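Local coordinates for protein probable uracil-DNA glycosylase (Acanthamoeba polyphaga mimivirus, PDB 5X55) that is a probable uracil-DNA glycosylase of a giant virus, a member of the UDG superfamily built round a four-stranded parallel sheet, at residues A[355-358]-A[359-362]; A[132-135]-A[136-139]; A[280-283]-A[284-288]. All coordinates share one frame; numbering follows the deposited sequence.

All three contacts are local, each made within one continuous stretch of chain, at the end or start of a helix. Contacts 2 and 3 are neighbours, with centres 13 Å apart. F137 of contact 2 lays CD1 3.5 Å from CG of Y282 in contact 3, and W134 CH2 packs 3.8 Å from L283 CD2. The start of helix 135-142 is thus joined to the end of helix 273-286 by aromatic and aliphatic side chains. Contact 1 closes the later helix 350-360. Its centre is 19 Å from that of contact 3 and 28 Å from that of contact 2, and it touches neither. Contacts 1 and 3 both end helices; contact 2 begins one.

Contact 1: A[355-358]-A[359-362]; sequences NEHL and KSRN
H357 sends CG anti to its backbone N (chi1 -173°), and R361, one helical turn on, sends CG anti to its carbonyl carbon and bends at chi2 (-74°). These torsions bring ring and guanidinium together. H357 CE1 lies over one face of the guanidinium, offset toward its rim, 3.4 Å from R361 NH2. The two planes are 46° apart, so this is no flat stack. R361 CG lies over a face of the imidazole. Both polar ends turn to D289: H357 NE2 hydrogen-bonds its carboxylate and R361 NH1 makes a salt bridge with it. This shared anion would probably ease the approach of the two groups.

S360 folds OG back on the helix and donates to H357 O at 3.0 Å. R361 N reaches the same oxygen only weakly. Earlier in the turn, K359 N donates to N355 O at 2.9 Å, and S360 N to E356 O at 2.8 Å. On the outer surface E356 and K359 lie side by side, with OE1 3.9 Å from CE.

N362 has positive phi, and its N bonds to K359 O at 3.1 Å. With K363 N reaching back to L358 O, this is a Schellman motif ending helix 350-360.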
loop_
_atom_site.group_PDB
_atom_site.type_symbol
_atom_site.label_atom_id
_atom_site.label_comp_id
_atom_site.label_asym_id
_atom_site.label_seq_id
_atom_site.Cartn_x
_atom_site.Cartn_y
_atom_site.Cartn_z
ATOM N N ASN A 355 -16.742 5.579 -5.908
ATOM C CA ASN A 355 -18.102 5.064 -5.891
ATOM C C ASN A 355 -18.763 5.228 -7.245
ATOM O O ASN A 355 -19.381 4.292 -7.769
ATOM C CB ASN A 355 -18.923 5.799 -4.835
ATOM C CG ASN A 355 -18.586 5.371 -3.433
ATOM O OD1 ASN A 355 -17.923 4.350 -3.215
ATOM N ND2 ASN A 355 -19.076 6.136 -2.457
ATOM N N GLU A 356 -18.672 6.431 -7.806
ATOM C CA GLU A 356 -19.353 6.695 -9.062
ATOM C C GLU A 356 -18.767 5.855 -10.182
ATOM O O GLU A 356 -19.515 5.338 -11.014
ATOM C CB GLU A 356 -19.300 8.183 -9.398
ATOM C CG GLU A 356 -20.063 9.060 -8.404
ATOM C CD GLU A 356 -21.428 8.474 -8.003
ATOM O OE1 GLU A 356 -22.288 8.257 -8.888
ATOM O OE2 GLU A 356 -21.634 8.212 -6.792
ATOM N N HIS A 357 -17.438 5.672 -10.205
ATOM C CA HIS A 357 -16.856 4.860 -11.272
ATOM C C HIS A 357 -17.270 3.395 -11.151
ATOM O O HIS A 357 -17.664 2.765 -12.146
ATOM C CB HIS A 357 -15.337 4.990 -11.279
ATOM C CG HIS A 357 -14.689 4.325 -12.455
ATOM N ND1 HIS A 357 -14.538 4.952 -13.676
ATOM C CD2 HIS A 357 -14.185 3.077 -12.607
ATOM C CE1 HIS A 357 -13.949 4.124 -14.521
ATOM N NE2 HIS A 357 -13.722 2.983 -13.896
ATOM N N LEU A 358 -17.219 2.839 -9.938
ATOM C CA LEU A 358 -17.666 1.460 -9.755
ATOM C C LEU A 358 -19.124 1.303 -10.165
ATOM O O LEU A 358 -19.496 0.324 -10.826
ATOM C CB LEU A 358 -17.479 1.019 -8.300
ATOM C CG LEU A 358 -16.037 0.789 -7.846
ATOM C CD1 LEU A 358 -15.954 0.436 -6.345
ATOM C CD2 LEU A 358 -15.400 -0.302 -8.690
ATOM N N LYS A 359 -19.962 2.262 -9.780
ATOM C CA LYS A 359 -21.378 2.171 -10.091
ATOM C C LYS A 359 -21.606 2.311 -11.585
ATOM O O LYS A 359 -22.476 1.637 -12.147
ATOM C CB LYS A 359 -22.144 3.226 -9.293
ATOM C CG LYS A 359 -23.537 3.558 -9.782
ATOM C CD LYS A 359 -24.223 4.505 -8.796
ATOM C CE LYS A 359 -25.019 5.596 -9.511
ATOM N NZ LYS A 359 -26.173 5.069 -10.300
ATOM N N SER A 360 -20.797 3.131 -12.255
ATOM C CA SER A 360 -20.950 3.287 -13.694
ATOM C C SER A 360 -20.481 2.053 -14.445
ATOM O O SER A 360 -20.825 1.898 -15.619
ATOM C CB SER A 360 -20.209 4.534 -14.193
ATOM O OG SER A 360 -18.822 4.309 -14.378
ATOM N N ARG A 361 -19.719 1.164 -13.807
ATOM C CA ARG A 361 -19.418 -0.127 -14.420
ATOM C C ARG A 361 -20.131 -1.291 -13.730
ATOM O O ARG A 361 -19.674 -2.433 -13.806
ATOM C CB ARG A 361 -17.911 -0.368 -14.452
ATOM C CG ARG A 361 -17.124 0.853 -14.871
ATOM C CD ARG A 361 -17.252 1.123 -16.357
ATOM N NE ARG A 361 -16.637 2.391 -16.756
ATOM C CZ ARG A 361 -15.470 2.494 -17.390
ATOM N NH1 ARG A 361 -14.776 1.402 -17.704
ATOM N NH2 ARG A 361 -14.999 3.693 -17.727
ATOM N N ASN A 362 -21.250 -1.019 -13.049
ATOM C CA ASN A 362 -22.117 -2.048 -12.453
ATOM C C ASN A 362 -21.370 -2.989 -11.509
ATOM O O ASN A 362 -21.853 -4.097 -11.221
ATOM C CB ASN A 362 -22.842 -2.870 -13.529
ATOM C CG ASN A 362 -23.739 -2.021 -14.413
ATOM O OD1 ASN A 362 -23.559 -1.968 -15.630
ATOM N ND2 ASN A 362 -24.714 -1.354 -13.804
#

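Contact 2: A[132-135]-A[136-139]; sequences PEWF and DFFK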
loop_
_atom_site.group_PDB
_atom_site.type_symbol
_atom_site.label_atom_id
_atom_site.label_comp_id
_atom_site.label_asym_id
_atom_site.label_seq_id
_atom_site.Cartn_x
_atom_site.Cartn_y
_atom_site.Cartn_z
ATOM N N PRO A 132 -2.514 -18.307 -3.320
ATOM C CA PRO A 132 -2.060 -18.982 -4.554
ATOM C C PRO A 132 -2.330 -18.218 -5.840
ATOM O O PRO A 132 -1.570 -18.378 -6.812
ATOM C CB PRO A 132 -2.843 -20.305 -4.534
ATOM C CG PRO A 132 -3.257 -20.505 -3.132
ATOM C CD PRO A 132 -3.442 -19.140 -2.535
ATOM N N GLU A 133 -3.388 -17.405 -5.891
ATOM C CA GLU A 133 -3.675 -16.622 -7.095
ATOM C C GLU A 133 -2.551 -15.660 -7.489
ATOM O O GLU A 133 -2.604 -15.105 -8.590
ATOM C CB GLU A 133 -4.972 -15.823 -6.921
ATOM C CG GLU A 133 -6.236 -16.668 -6.670
ATOM C CD GLU A 133 -6.431 -17.070 -5.207
ATOM O OE1 GLU A 133 -5.428 -17.221 -4.483
ATOM O OE2 GLU A 133 -7.599 -17.231 -4.778
ATOM N N TRP A 134 -1.547 -15.436 -6.632
ATOM C CA TRP A 134 -0.426 -14.576 -6.980
ATOM C C TRP A 134 0.793 -15.354 -7.461
ATOM O O TRP A 134 1.757 -14.731 -7.930
ATOM C CB TRP A 134 -0.024 -13.700 -5.782
ATOM C CG TRP A 134 -0.968 -12.546 -5.499
ATOM C CD1 TRP A 134 -1.937 -12.491 -4.535
ATOM C CD2 TRP A 134 -1.011 -11.277 -6.185
ATOM N NE1 TRP A 134 -2.582 -11.269 -4.580
ATOM C CE2 TRP A 134 -2.033 -10.510 -5.584
ATOM C CE3 TRP A 134 -0.293 -10.723 -7.249
ATOM C CZ2 TRP A 134 -2.357 -9.223 -6.020
ATOM C CZ3 TRP A 134 -0.608 -9.423 -7.675
ATOM C CH2 TRP A 134 -1.628 -8.693 -7.062
ATOM N N PHE A 135 0.772 -16.692 -7.369
ATOM C CA PHE A 135 1.972 -17.466 -7.684
ATOM C C PHE A 135 2.411 -17.232 -9.127
ATOM O O PHE A 135 3.611 -17.116 -9.406
ATOM C CB PHE A 135 1.739 -18.958 -7.405
ATOM C CG PHE A 135 1.637 -19.308 -5.917
ATOM C CD1 PHE A 135 1.910 -18.356 -4.933
ATOM C CD2 PHE A 135 1.273 -20.596 -5.508
ATOM C CE1 PHE A 135 1.809 -18.674 -3.570
ATOM C CE2 PHE A 135 1.170 -20.928 -4.148
ATOM C CZ PHE A 135 1.437 -19.968 -3.175
ATOM N N ASP A 136 1.453 -17.098 -10.047
ATOM C CA ASP A 136 1.802 -16.814 -11.434
ATOM C C ASP A 136 2.575 -15.509 -11.536
ATOM O O ASP A 136 3.666 -15.467 -12.122
ATOM C CB ASP A 136 0.546 -16.787 -12.311
ATOM C CG ASP A 136 0.052 -18.200 -12.658
ATOM O OD1 ASP A 136 0.389 -19.147 -11.908
ATOM O OD2 ASP A 136 -0.665 -18.373 -13.670
ATOM N N PHE A 137 2.058 -14.441 -10.918
ATOM C CA PHE A 137 2.822 -13.202 -10.916
ATOM C C PHE A 137 4.190 -13.437 -10.304
ATOM O O PHE A 137 5.212 -13.023 -10.867
ATOM C CB PHE A 137 2.078 -12.097 -10.165
ATOM C CG PHE A 137 2.961 -10.960 -9.753
ATOM C CD1 PHE A 137 3.413 -10.036 -10.691
ATOM C CD2 PHE A 137 3.356 -10.817 -8.441
ATOM C CE1 PHE A 137 4.226 -8.991 -10.326
ATOM C CE2 PHE A 137 4.176 -9.781 -8.066
ATOM C CZ PHE A 137 4.617 -8.856 -9.018
ATOM N N PHE A 138 4.237 -14.170 -9.191
ATOM C CA PHE A 138 5.517 -14.350 -8.531
ATOM C C PHE A 138 6.458 -15.178 -9.396
ATOM O O PHE A 138 7.662 -14.898 -9.447
ATOM C CB PHE A 138 5.317 -14.971 -7.147
ATOM C CG PHE A 138 6.275 -14.447 -6.139
ATOM C CD1 PHE A 138 7.551 -14.974 -6.035
ATOM C CD2 PHE A 138 5.925 -13.382 -5.331
ATOM C CE1 PHE A 138 8.449 -14.466 -5.119
ATOM C CE2 PHE A 138 6.807 -12.869 -4.418
ATOM C CZ PHE A 138 8.073 -13.406 -4.310
ATOM N N LYS A 139 5.915 -16.136 -10.153
ATOM C CA LYS A 139 6.764 -16.913 -11.052
ATOM C C LYS A 139 7.368 -16.017 -12.128
ATOM O O LYS A 139 8.526 -16.197 -12.522
ATOM C CB LYS A 139 5.953 -18.058 -11.664
ATOM C CG LYS A 139 6.667 -18.845 -12.754
ATOM C CD LYS A 139 5.756 -19.938 -13.316
ATOM C CE LYS A 139 6.357 -20.616 -14.543
ATOM N NZ LYS A 139 5.350 -21.470 -15.242
HETATM O O HOH W 1 -1.057 -17.672 -9.526
HETATM O O HOH W 2 -0.703 -14.253 -10.322
#
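W134 and F137 make the aromatic contact here, where a loop winds into helix 135-142. The six-membered ring of W134 turns its edge toward the face of F137 in an offset edge-to-face pair. The centroids are 5.8 Å apart and the planes meet at 78°. The closest atoms are W134 CE3 and F137 CD2, at 3.8 Å. F137 has CG anti to its backbone N (chi1 162°), which carries its ring to the side where the indole lies. The indole N-H is spoken for: W134 NE1 donates to L178 O. L279 packs against both rings.

F135 is tied in mainly through its backbone. Its O accepts from K139 N, as W134 O does from F138 N at 2.8 Å. P132 CA sits over the centre of one face of the F135 ring, 3.6 Å above its plane. The ring also makes a cation-pi contact with K126.

D136 takes part through its backbone N, which donates to water 1 at 2.6 Å. That water donates in turn to P132 O at 2.9 Å. Water 2 does the same one residue later, accepting from F137 N at 2.8 Å and donating to E133 O at 2.7 Å.

The chemistry therefore divides in two. Two waters stand in for direct bonds where the first turn is not yet regular, while the buried W134-F137 pair is held by apolar and aromatic packing, with the one polar atom of the indole satisfied by a carbonyl.

Contact 3: A[280-283]-A[284-288]; sequences IDYL and TDNYD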
loop_
_atom_site.group_PDB
_atom_site.type_symbol
_atom_site.label_atom_id
_atom_site.label_comp_id
_atom_site.label_asym_id
_atom_site.label_seq_id
_atom_site.Cartn_x
_atom_site.Cartn_y
_atom_site.Cartn_z
ATOM N N ILE A 280 2.570 -3.352 -10.767
ATOM C CA ILE A 280 1.659 -2.454 -11.483
ATOM C C ILE A 280 1.397 -2.983 -12.884
ATOM O O ILE A 280 0.241 -3.081 -13.330
ATOM C CB ILE A 280 2.227 -1.017 -11.548
ATOM C CG1 ILE A 280 2.688 -0.485 -10.174
ATOM C CG2 ILE A 280 1.244 -0.073 -12.236
ATOM C CD1 ILE A 280 1.619 -0.317 -9.195
ATOM N N ASP A 281 2.471 -3.330 -13.603
ATOM C CA ASP A 281 2.330 -3.779 -14.988
ATOM C C ASP A 281 1.531 -5.068 -15.066
ATOM O O ASP A 281 0.712 -5.245 -15.972
ATOM C CB ASP A 281 3.708 -3.969 -15.636
ATOM C CG ASP A 281 4.475 -2.657 -15.761
ATOM O OD1 ASP A 281 3.836 -1.578 -15.661
ATOM O OD2 ASP A 281 5.716 -2.695 -15.935
ATOM N N TYR A 282 1.762 -5.985 -14.124
ATOM C CA TYR A 282 0.986 -7.215 -14.095
ATOM C C TYR A 282 -0.501 -6.915 -13.965
ATOM O O TYR A 282 -1.335 -7.505 -14.672
ATOM C CB TYR A 282 1.463 -8.100 -12.942
ATOM C CG TYR A 282 0.681 -9.383 -12.831
ATOM C CD1 TYR A 282 1.032 -10.503 -13.589
ATOM C CD2 TYR A 282 -0.419 -9.477 -11.992
ATOM C CE1 TYR A 282 0.309 -11.684 -13.496
ATOM C CE2 TYR A 282 -1.150 -10.653 -11.897
ATOM C CZ TYR A 282 -0.785 -11.747 -12.649
ATOM O OH TYR A 282 -1.503 -12.920 -12.551
ATOM N N LEU A 283 -0.858 -5.995 -13.060
ATOM C CA LEU A 283 -2.280 -5.722 -12.847
ATOM C C LEU A 283 -2.904 -5.066 -14.078
ATOM O O LEU A 283 -3.969 -5.489 -14.542
ATOM C CB LEU A 283 -2.482 -4.849 -11.600
ATOM C CG LEU A 283 -2.119 -5.473 -10.249
ATOM C CD1 LEU A 283 -2.241 -4.430 -9.154
ATOM C CD2 LEU A 283 -3.005 -6.659 -9.942
ATOM N N THR A 284 -2.242 -4.043 -14.636
ATOM C CA THR A 284 -2.809 -3.351 -15.789
ATOM C C THR A 284 -2.767 -4.188 -17.066
ATOM O O THR A 284 -3.552 -3.935 -17.985
ATOM C CB THR A 284 -2.081 -2.028 -16.032
ATOM O OG1 THR A 284 -0.702 -2.292 -16.337
ATOM C CG2 THR A 284 -2.175 -1.145 -14.791
ATOM N N ASP A 285 -1.880 -5.170 -17.155
ATOM C CA ASP A 285 -1.884 -6.020 -18.333
ATOM C C ASP A 285 -2.937 -7.112 -18.237
ATOM O O ASP A 285 -3.482 -7.532 -19.265
ATOM C CB ASP A 285 -0.512 -6.659 -18.553
ATOM C CG ASP A 285 0.593 -5.629 -18.812
ATOM O OD1 ASP A 285 0.288 -4.411 -18.963
ATOM O OD2 ASP A 285 1.778 -6.050 -18.853
ATOM N N ASN A 286 -3.248 -7.600 -17.035
ATOM C CA ASN A 286 -4.149 -8.743 -16.988
ATOM C C ASN A 286 -5.573 -8.400 -16.572
ATOM O O ASN A 286 -6.443 -9.265 -16.665
ATOM C CB ASN A 286 -3.574 -9.820 -16.074
ATOM C CG ASN A 286 -2.387 -10.503 -16.705
ATOM O OD1 ASN A 286 -1.231 -10.220 -16.366
ATOM N ND2 ASN A 286 -2.658 -11.381 -17.669
ATOM N N TYR A 287 -5.845 -7.167 -16.155
ATOM C CA TYR A 287 -7.162 -6.802 -15.656
ATOM C C TYR A 287 -7.598 -5.465 -16.233
ATOM O O TYR A 287 -6.787 -4.678 -16.737
ATOM C CB TYR A 287 -7.183 -6.760 -14.113
ATOM C CG TYR A 287 -6.836 -8.107 -13.542
ATOM C CD1 TYR A 287 -7.800 -9.107 -13.441
ATOM C CD2 TYR A 287 -5.541 -8.410 -13.175
ATOM C CE1 TYR A 287 -7.479 -10.359 -12.956
ATOM C CE2 TYR A 287 -5.214 -9.663 -12.692
ATOM C CZ TYR A 287 -6.191 -10.629 -12.594
ATOM O OH TYR A 287 -5.893 -11.872 -12.121
ATOM N N ASP A 288 -8.896 -5.208 -16.148
ATOM C CA ASP A 288 -9.417 -4.035 -16.808
ATOM C C ASP A 288 -10.209 -3.163 -15.863
ATOM O O ASP A 288 -10.804 -3.642 -14.882
ATOM C CB ASP A 288 -10.253 -4.423 -18.009
ATOM C CG ASP A 288 -9.399 -5.000 -19.138
ATOM O OD1 ASP A 288 -9.934 -5.774 -19.967
ATOM O OD2 ASP A 288 -8.192 -4.684 -19.198
HETATM O O HOH W 3 1.503 -0.821 -16.459
#
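I280 O accepts from T284 N at 3.0 Å. The side chains meet more loosely, with I280 CG2 4.4 Å from T284 CG2.

D281 is linked to T284 by water 3. The water donates to D281 OD1 at 2.6 Å and accepts from T284 OG1 at 2.7 Å. T284 sets OG1 between its backbone N and carbonyl carbon (chi1 62°), which turns the hydroxyl to this water. The other carboxylate oxygen of D281, OD2, makes a salt bridge with R305. The aspartate is thus held at both oxygens, which would probably favour its charged form.

With CG anti to the backbone N (chi1 179°), the ring of Y282 swings toward N286 and Y287. One face of the ring is met by the side-chain amide of N286, with the two planes 45° apart. Its CE2 also comes 4.3 Å from Y287 CE2, at the edge of the second tyrosine ring. Y282 O accepts from N286 N at 3.0 Å.

L283 closes the segment through its carbonyl. Its O takes a bond from Y287 N at 3.0 Å and a weak one from N286 N. Its CD2 is 4.5 Å from Y287 CD2, a light apolar touch. Y287 is the first residue to leave helical geometry, so these bonds close the helix.

This end of helix 273-286 lies just ahead of strand 291-295 of the parallel sheet. Y282 meets F137 of helix 135-142, L283 packs on I183, and I280 and T284 both rest on V306 in a loop.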